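Local structure of FAD dependent oxidoreductase domain-containing protein (Deinococcus radiodurans R1, 3C4N) at residues S63-E68 against G188-T193. The protein is of unknown function but probably acts as an FAD-dependent oxidoreductase, and binds ADP where the adenine-nucleotide half of the cofactor would be expected. Sequence-based numbering, arbitrary orientation.
Sequences SLLLVE and GLLLNT. With ADP (adenosine-5'-diphosphate), chain C.
The hydrogen-bond ladder skips N192 at its end: after four regular parallel bonds, E68 O accepts the N-H of T193, at 2.9 Å and 171° at the hydrogen, because N192 takes a left-handed helical backbone conformation and turns the chain. N192 N is equally near E68 O, but at a poor angle for a bond. The pairing belongs to a Rossmann-type nucleotide-binding sheet, in which strand 64-67 lies between 36-42 and 188-190; the axes of 64-67 and 188-190 run 20° from parallel. G188 and L190 each give their N-H and take one through their O: G188 bonds L64 O and L66 N, L190 bonds L66 O and E68 N.

L65 and L190 share one face with V67, where L65 CD2 lies 4.0 Å from L190 CB. On the other face L66 CD1 approaches L189 CD2 at 4.1 Å, and helix 46-58 packs on L64 and L66. L189 and L191 also pack on L191 of the second subunit.

Past the strand end, E68 bends at chi2 (64°) and takes its carboxylate to the ADP ribose, with OE2 2.9 Å from ADP O2'. The amides of G70 and A44 bond to OE1 and OE2, fixing the group. Beyond the C2 corner of the adenine, V67 CG1 touches T193 O at 3.5 Å, and that same T193 O lies 3.3 Å from ADP C2.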
ATOM      1  N   SER A  63      -7.055  15.123  -4.187  1.00 18.33           N
ATOM      2  CA  SER A  63      -7.081  13.762  -3.673  1.00 16.86           C
ATOM      3  C   SER A  63      -7.062  12.768  -4.833  1.00 21.93           C
ATOM      4  O   SER A  63      -7.702  12.998  -5.871  1.00 21.92           O
ATOM      5  CB  SER A  63      -8.328  13.545  -2.800  1.00 12.58           C
ATOM      6  OG  SER A  63      -9.528  13.815  -3.505  1.00 17.75           O
ATOM      7  N   LEU A  64      -6.316  11.678  -4.654  1.00 15.59           N
ATOM      8  CA  LEU A  64      -6.187  10.636  -5.672  1.00 18.05           C
ATOM      9  C   LEU A  64      -6.241   9.257  -5.035  1.00 13.91           C
ATOM     10  O   LEU A  64      -5.613   9.037  -4.010  1.00 23.49           O
ATOM     11  CB  LEU A  64      -4.863  10.797  -6.432  1.00 13.68           C
ATOM     12  CG  LEU A  64      -4.471   9.680  -7.407  1.00 17.75           C
ATOM     13  CD1 LEU A  64      -3.619  10.276  -8.532  1.00 15.63           C
ATOM     14  CD2 LEU A  64      -3.710   8.568  -6.676  1.00  7.10           C
ATOM     15  N   LEU A  65      -6.995   8.342  -5.635  1.00 14.25           N
ATOM     16  CA  LEU A  65      -7.122   6.974  -5.115  1.00 16.82           C
ATOM     17  C   LEU A  65      -6.533   5.994  -6.140  1.00 13.56           C
ATOM     18  O   LEU A  65      -6.932   5.995  -7.298  1.00 18.24           O
ATOM     19  CB  LEU A  65      -8.604   6.632  -4.886  1.00 21.59           C
ATOM     20  CG  LEU A  65      -9.045   5.556  -3.877  1.00 23.65           C
ATOM     21  CD1 LEU A  65     -10.280   4.849  -4.431  1.00 25.14           C
ATOM     22  CD2 LEU A  65      -7.959   4.546  -3.628  1.00 18.44           C
ATOM     23  N   LEU A  66      -5.589   5.164  -5.714  1.00 15.05           N
ATOM     24  CA  LEU A  66      -4.972   4.189  -6.607  1.00 18.36           C
ATOM     25  C   LEU A  66      -5.621   2.821  -6.353  1.00 19.16           C
ATOM     26  O   LEU A  66      -5.614   2.323  -5.217  1.00 16.44           O
ATOM     27  CB  LEU A  66      -3.458   4.102  -6.338  1.00 19.21           C
ATOM     28  CG  LEU A  66      -2.482   3.953  -7.504  1.00 18.52           C
ATOM     29  CD1 LEU A  66      -1.291   3.120  -7.065  1.00  8.14           C
ATOM     30  CD2 LEU A  66      -3.169   3.297  -8.697  1.00 24.54           C
ATOM     31  N   VAL A  67      -6.185   2.220  -7.400  1.00 18.45           N
ATOM     32  CA  VAL A  67      -6.835   0.914  -7.263  1.00 22.67           C
ATOM     33  C   VAL A  67      -6.152  -0.155  -8.098  1.00 20.03           C
ATOM     34  O   VAL A  67      -5.937   0.001  -9.301  1.00 18.94           O
ATOM     35  CB  VAL A  67      -8.330   0.957  -7.670  1.00 19.14           C
ATOM     36  CG1 VAL A  67      -9.031  -0.360  -7.274  1.00 11.87           C
ATOM     37  CG2 VAL A  67      -8.999   2.126  -7.005  1.00 15.98           C
ATOM     38  N   GLU A  68      -5.827  -1.252  -7.438  1.00  7.92           N
ATOM     39  CA  GLU A  68      -5.154  -2.352  -8.076  1.00  4.04           C
ATOM     40  C   GLU A  68      -5.816  -3.652  -7.634  1.00  8.74           C
ATOM     41  O   GLU A  68      -6.094  -3.833  -6.450  1.00 14.22           O
ATOM     42  CB  GLU A  68      -3.694  -2.298  -7.659  1.00  8.35           C
ATOM     43  CG  GLU A  68      -2.970  -3.575  -7.813  1.00 18.48           C
ATOM     44  CD  GLU A  68      -2.873  -4.003  -9.242  1.00 20.75           C
ATOM     45  OE1 GLU A  68      -2.891  -5.231  -9.467  1.00 21.04           O
ATOM     46  OE2 GLU A  68      -2.763  -3.123 -10.131  1.00 22.25           O
ATOM     47  N   GLY A 188      -4.183   7.724  -2.031  1.00 12.38           N
ATOM     48  CA  GLY A 188      -4.978   6.689  -1.412  1.00 13.58           C
ATOM     49  C   GLY A 188      -4.561   5.393  -2.076  1.00 15.73           C
ATOM     50  O   GLY A 188      -4.190   5.402  -3.249  1.00 21.99           O
ATOM     51  N   LEU A 189      -4.600   4.282  -1.354  1.00 13.72           N
ATOM     52  CA  LEU A 189      -4.205   3.014  -1.942  1.00 19.32           C
ATOM     53  C   LEU A 189      -5.213   1.923  -1.666  1.00 19.88           C
ATOM     54  O   LEU A 189      -5.638   1.716  -0.532  1.00 22.24           O
ATOM     55  CB  LEU A 189      -2.832   2.595  -1.414  1.00 23.29           C
ATOM     56  CG  LEU A 189      -2.126   1.344  -1.974  1.00 26.70           C
ATOM     57  CD1 LEU A 189      -2.727   0.081  -1.393  1.00 35.65           C
ATOM     58  CD2 LEU A 189      -2.190   1.343  -3.485  1.00 21.16           C
ATOM     59  N   LEU A 190      -5.598   1.223  -2.720  1.00 22.26           N
ATOM     60  CA  LEU A 190      -6.555   0.143  -2.596  1.00 18.90           C
ATOM     61  C   LEU A 190      -6.007  -1.023  -3.414  1.00 16.81           C
ATOM     62  O   LEU A 190      -5.866  -0.923  -4.629  1.00 29.94           O
ATOM     63  CB  LEU A 190      -7.903   0.606  -3.139  1.00 17.50           C
ATOM     64  CG  LEU A 190      -9.148   0.302  -2.317  1.00 26.04           C
ATOM     65  CD1 LEU A 190      -8.979   0.777  -0.880  1.00 18.40           C
ATOM     66  CD2 LEU A 190     -10.339   0.992  -2.971  1.00 16.65           C
ATOM     67  N   LEU A 191      -5.670  -2.117  -2.747  1.00 15.91           N
ATOM     68  CA  LEU A 191      -5.139  -3.283  -3.435  1.00 10.47           C
ATOM     69  C   LEU A 191      -6.171  -4.399  -3.449  1.00 16.27           C
ATOM     70  O   LEU A 191      -7.238  -4.273  -2.847  1.00 20.44           O
ATOM     71  CB  LEU A 191      -3.867  -3.771  -2.745  1.00  5.25           C
ATOM     72  CG  LEU A 191      -2.745  -2.743  -2.628  1.00 12.38           C
ATOM     73  CD1 LEU A 191      -1.623  -3.296  -1.764  1.00 19.88           C
ATOM     74  CD2 LEU A 191      -2.223  -2.380  -4.008  1.00 13.76           C
ATOM     75  N   ASN A 192      -5.841  -5.488  -4.136  1.00 18.82           N
ATOM     76  CA  ASN A 192      -6.719  -6.646  -4.239  1.00 18.59           C
ATOM     77  C   ASN A 192      -8.173  -6.232  -4.447  1.00 21.77           C
ATOM     78  O   ASN A 192      -9.091  -6.805  -3.858  1.00 27.73           O
ATOM     79  CB  ASN A 192      -6.578  -7.504  -2.981  1.00 13.83           C
ATOM     80  CG  ASN A 192      -5.114  -7.773  -2.621  1.00 19.66           C
ATOM     81  OD1 ASN A 192      -4.551  -7.152  -1.710  1.00 12.69           O
ATOM     82  ND2 ASN A 192      -4.493  -8.693  -3.347  1.00 16.34           N
ATOM     83  N   THR A 193      -8.365  -5.232  -5.302  1.00 22.11           N
ATOM     84  CA  THR A 193      -9.683  -4.694  -5.610  1.00 21.06           C
ATOM     85  C   THR A 193      -9.867  -4.503  -7.120  1.00 28.40           C
ATOM     86  O   THR A 193      -9.068  -3.835  -7.794  1.00 22.77           O
ATOM     87  CB  THR A 193      -9.868  -3.336  -4.931  1.00 19.67           C
ATOM     88  OG1 THR A 193      -9.307  -3.387  -3.618  1.00 22.61           O
ATOM     89  CG2 THR A 193     -11.327  -2.981  -4.833  1.00 21.87           C
TER
HETATM   90  PB  ADP C 411       0.903  -1.479 -17.761  1.00 25.71           P
HETATM   91  O1B ADP C 411       0.266  -0.729 -18.843  1.00 19.79           O
HETATM   92  O2B ADP C 411       1.700  -0.500 -16.778  1.00 30.48           O
HETATM   93  O3B ADP C 411       1.923  -2.578 -18.362  1.00 33.15           O
HETATM   94  PA  ADP C 411       0.177  -3.595 -16.341  1.00 19.51           P
HETATM   95  O1A ADP C 411      -0.435  -4.633 -17.192  1.00 20.72           O
HETATM   96  O2A ADP C 411       1.780  -3.822 -16.309  1.00 16.15           O
HETATM   97  O3A ADP C 411      -0.206  -2.129 -16.868  1.00 33.91           O
HETATM   98  O5' ADP C 411      -0.456  -3.508 -14.874  1.00 23.42           O
HETATM   99  C5' ADP C 411      -1.533  -2.625 -14.926  1.00  1.38           C
HETATM  100  C4' ADP C 411      -2.463  -2.856 -13.765  1.00 21.87           C
HETATM  101  O4' ADP C 411      -3.908  -2.711 -13.757  1.00 20.34           O
HETATM  102  C3' ADP C 411      -2.150  -4.311 -13.603  1.00 23.76           C
HETATM  103  O3' ADP C 411      -0.955  -4.470 -12.837  1.00 29.30           O
HETATM  104  C2' ADP C 411      -3.392  -4.910 -12.938  1.00 19.30           C
HETATM  105  O2' ADP C 411      -3.035  -5.545 -11.699  1.00 34.85           O
HETATM  106  C1' ADP C 411      -4.337  -3.687 -12.772  1.00 19.31           C
HETATM  107  N9  ADP C 411      -5.693  -3.911 -13.158  1.00 21.28           N
HETATM  108  C8  ADP C 411      -6.090  -4.534 -14.353  1.00 28.02           C
HETATM  109  N7  ADP C 411      -7.409  -4.614 -14.381  1.00 21.84           N
HETATM  110  C5  ADP C 411      -7.917  -4.027 -13.266  1.00 19.81           C
HETATM  111  C6  ADP C 411      -9.215  -3.699 -12.792  1.00 18.33           C
HETATM  112  N6  ADP C 411     -10.326  -3.717 -13.662  1.00 15.62           N
HETATM  113  N1  ADP C 411      -9.342  -3.115 -11.580  1.00 18.42           N
HETATM  114  C2  ADP C 411      -8.279  -2.809 -10.838  1.00 16.54           C
HETATM  115  N3  ADP C 411      -7.078  -3.023 -11.235  1.00 19.53           N
HETATM  116  C4  ADP C 411      -6.813  -3.568 -12.492  1.00 18.48           C